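Local coordinates for protein bradavidin 2 (Bradyrhizobium japonicum, PDB 4GGT) that probably binds biotin as a secreted bacterial member of the avidin family, at residues G21-I26 / T37-A42. Residues are numbered along the deposited sequence; the frame is centred on the assembly and turned at random.
Sequences GSELLI and TFTNHA
Residues 21-26 and 37-42 pair across the beta hairpin of strands 23-28 and 33-39, at the end of the barrel where biotin binds. Glu23 and Thr39 form a hydrogen-bonded antiparallel pair, with Glu23 N to Thr39 O at 2.9 Å and nearly straight (171°). Leu25 and Thr37 repeat the pattern, Leu25 N to Thr37 O being 2.8 Å. Between them, Leu24 and Phe38 are the non-hydrogen-bonded pair. These two strands are neighbours in the eight-stranded antiparallel barrel of the avidins. Phe38 and Leu24 point to the same face of the sheet. With CG opposite the Phe38 nitrogen (chi1 -178°), the ring reaches along that face to Ser22. Leu24 CD1 meets the ring edge, 4.3 Å from Phe38 CD1. Ser22 CB reaches Phe38 CZ at 3.5 Å, and Glu23 O lies over one ring face. Replacing Phe38 with alanine would probably open a gap beside Leu24 and Ser22 and take from Trp78 one ring it packs against. Beyond the strands, a water joins Ser22 OG (2.6 Å) to His41 N (2.8 Å). Asn40 and Asn18 bind biotin in this protein, though none is bound to this chain; Asn18 OD1 accepts a bond from Ser22 N. His41 ND1 gives a weak hydrogen bond to Gly21 O at 3.3 Å.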
ATOM      1  N   GLY A  21       3.465   5.515   9.314  1.00 27.62           N
ATOM      2  CA  GLY A  21       4.534   6.195   8.583  1.00 25.92           C
ATOM      3  C   GLY A  21       4.991   5.574   7.270  1.00 24.74           C
ATOM      4  O   GLY A  21       6.029   5.964   6.712  1.00 25.68           O
ATOM      5  N   SER A  22       4.246   4.588   6.791  1.00 22.94           N
ATOM      6  CA  SER A  22       4.491   4.026   5.463  1.00 22.17           C
ATOM      7  C   SER A  22       4.110   5.053   4.410  1.00 21.35           C
ATOM      8  O   SER A  22       3.226   5.869   4.649  1.00 20.57           O
ATOM      9  CB  SER A  22       3.708   2.727   5.290  1.00 22.64           C
ATOM     10  OG  SER A  22       4.310   1.719   6.107  1.00 25.78           O
ATOM     11  N   GLU A  23       4.838   5.042   3.295  1.00 20.19           N
ATOM     12  CA  GLU A  23       4.690   6.042   2.241  1.00 20.84           C
ATOM     13  C   GLU A  23       4.131   5.414   0.983  1.00 20.14           C
ATOM     14  O   GLU A  23       4.598   4.360   0.545  1.00 19.28           O
ATOM     15  CB  GLU A  23       6.070   6.576   1.828  1.00 21.18           C
ATOM     16  CG  GLU A  23       6.828   7.460   2.838  1.00 23.68           C
ATOM     17  CD  GLU A  23       8.175   7.820   2.243  1.00 24.96           C
ATOM     18  OE1 GLU A  23       9.055   6.940   2.184  1.00 28.54           O
ATOM     19  OE2 GLU A  23       8.339   8.968   1.777  1.00 32.11           O
ATOM     20  N   LEU A  24       3.234   6.142   0.326  1.00 19.49           N
ATOM     21  CA  LEU A  24       2.653   5.730  -0.931  1.00 18.76           C
ATOM     22  C   LEU A  24       2.781   6.886  -1.907  1.00 19.15           C
ATOM     23  O   LEU A  24       2.132   7.908  -1.733  1.00 19.12           O
ATOM     24  CB  LEU A  24       1.172   5.366  -0.743  1.00 18.57           C
ATOM     25  CG  LEU A  24       0.376   4.994  -2.009  1.00 18.68           C
ATOM     26  CD1 LEU A  24       0.994   3.802  -2.773  1.00 22.10           C
ATOM     27  CD2 LEU A  24      -1.098   4.745  -1.682  1.00 21.27           C
ATOM     28  N   LEU A  25       3.650   6.714  -2.909  1.00 19.31           N
ATOM     29  CA  LEU A  25       3.823   7.738  -3.954  1.00 19.75           C
ATOM     30  C   LEU A  25       3.081   7.298  -5.211  1.00 20.65           C
ATOM     31  O   LEU A  25       3.313   6.204  -5.735  1.00 19.46           O
ATOM     32  CB  LEU A  25       5.325   7.898  -4.264  1.00 20.00           C
ATOM     33  CG  LEU A  25       5.982   9.190  -4.713  1.00 26.05           C
ATOM     34  CD1 LEU A  25       7.187   8.809  -5.617  1.00 24.27           C
ATOM     35  CD2 LEU A  25       5.048  10.252  -5.325  1.00 24.94           C
ATOM     36  N   ILE A  26       2.151   8.123  -5.687  1.00 18.97           N
ATOM     37  CA  ILE A  26       1.378   7.773  -6.861  1.00 21.39           C
ATOM     38  C   ILE A  26       1.936   8.530  -8.035  1.00 22.20           C
ATOM     39  O   ILE A  26       1.973   9.771  -8.028  1.00 23.31           O
ATOM     40  CB  ILE A  26      -0.135   8.131  -6.694  1.00 21.49           C
ATOM     41  CG1 ILE A  26      -0.724   7.518  -5.413  1.00 21.81           C
ATOM     42  CG2 ILE A  26      -0.913   7.695  -7.918  1.00 20.64           C
ATOM     43  CD1 ILE A  26      -0.774   5.969  -5.410  1.00 20.36           C
ATOM     44  N   THR A  37       4.620   3.762  -5.839  1.00 19.43           N
ATOM     45  CA  THR A  37       5.802   3.251  -5.124  1.00 20.86           C
ATOM     46  C   THR A  37       5.470   3.270  -3.644  1.00 20.41           C
ATOM     47  O   THR A  37       4.982   4.264  -3.149  1.00 21.93           O
ATOM     48  CB  THR A  37       7.038   4.155  -5.411  1.00 21.13           C
ATOM     49  OG1 THR A  37       7.335   4.098  -6.810  1.00 24.52           O
ATOM     50  CG2 THR A  37       8.240   3.707  -4.611  1.00 21.83           C
ATOM     51  N   PHE A  38       5.771   2.200  -2.922  1.00 19.26           N
ATOM     52  CA  PHE A  38       5.354   2.123  -1.547  1.00 18.64           C
ATOM     53  C   PHE A  38       6.598   1.814  -0.743  1.00 18.40           C
ATOM     54  O   PHE A  38       7.394   0.943  -1.144  1.00 18.75           O
ATOM     55  CB  PHE A  38       4.382   0.965  -1.378  1.00 18.54           C
ATOM     56  CG  PHE A  38       3.836   0.823   0.009  1.00 19.01           C
ATOM     57  CD1 PHE A  38       2.630   1.453   0.374  1.00 19.87           C
ATOM     58  CD2 PHE A  38       4.535   0.094   0.963  1.00 19.06           C
ATOM     59  CE1 PHE A  38       2.135   1.303   1.675  1.00 20.99           C
ATOM     60  CE2 PHE A  38       4.057  -0.057   2.250  1.00 21.01           C
ATOM     61  CZ  PHE A  38       2.849   0.554   2.620  1.00 19.95           C
ATOM     62  N   THR A  39       6.768   2.497   0.362  1.00 19.58           N
ATOM     63  CA  THR A  39       7.838   2.082   1.272  1.00 21.56           C
ATOM     64  C   THR A  39       7.413   2.014   2.724  1.00 21.48           C
ATOM     65  O   THR A  39       6.758   2.896   3.231  1.00 20.32           O
ATOM     66  CB  THR A  39       9.272   2.669   0.916  1.00 24.30           C
ATOM     67  OG1 THR A  39      10.129   2.883   2.081  1.00 25.93           O
ATOM     68  CG2 THR A  39       9.259   3.791  -0.086  1.00 19.67           C
ATOM     69  N   ASN A  40       7.687   0.866   3.330  1.00 21.05           N
ATOM     70  CA  ASN A  40       7.349   0.583   4.709  1.00 22.66           C
ATOM     71  C   ASN A  40       8.478   1.155   5.548  1.00 23.26           C
ATOM     72  O   ASN A  40       9.620   1.203   5.087  1.00 23.72           O
ATOM     73  CB  ASN A  40       7.255  -0.950   4.886  1.00 22.62           C
ATOM     74  CG  ASN A  40       7.059  -1.374   6.324  1.00 23.98           C
ATOM     75  OD1 ASN A  40       5.941  -1.677   6.758  1.00 28.80           O
ATOM     76  ND2 ASN A  40       8.149  -1.395   7.081  1.00 21.86           N
ATOM     77  N   HIS A  41       8.157   1.623   6.750  1.00 24.74           N
ATOM     78  CA  HIS A  41       9.178   2.190   7.619  1.00 26.63           C
ATOM     79  C   HIS A  41       9.146   1.603   9.019  1.00 27.55           C
ATOM     80  O   HIS A  41       9.486   2.286  10.001  1.00 27.72           O
ATOM     81  CB  HIS A  41       9.097   3.716   7.634  1.00 27.60           C
ATOM     82  CG  HIS A  41       9.686   4.351   6.420  1.00 26.31           C
ATOM     83  ND1 HIS A  41       8.919   4.885   5.406  1.00 28.04           N
ATOM     84  CD2 HIS A  41      10.974   4.507   6.039  1.00 26.38           C
ATOM     85  CE1 HIS A  41       9.713   5.361   4.462  1.00 27.58           C
ATOM     86  NE2 HIS A  41      10.967   5.140   4.823  1.00 28.12           N
ATOM     87  N   ALA A  42       8.764   0.327   9.111  1.00 28.00           N
ATOM     88  CA  ALA A  42       8.683  -0.356  10.400  1.00 28.25           C
ATOM     89  C   ALA A  42      10.053  -0.915  10.778  1.00 28.70           C
ATOM     90  O   ALA A  42      10.580  -1.821  10.106  1.00 28.36           O
ATOM     91  CB  ALA A  42       7.645  -1.461  10.360  1.00 28.54           C
TER
HETATM   92  O   HOH W   1       5.768   1.899   8.253  1.00 26.58           O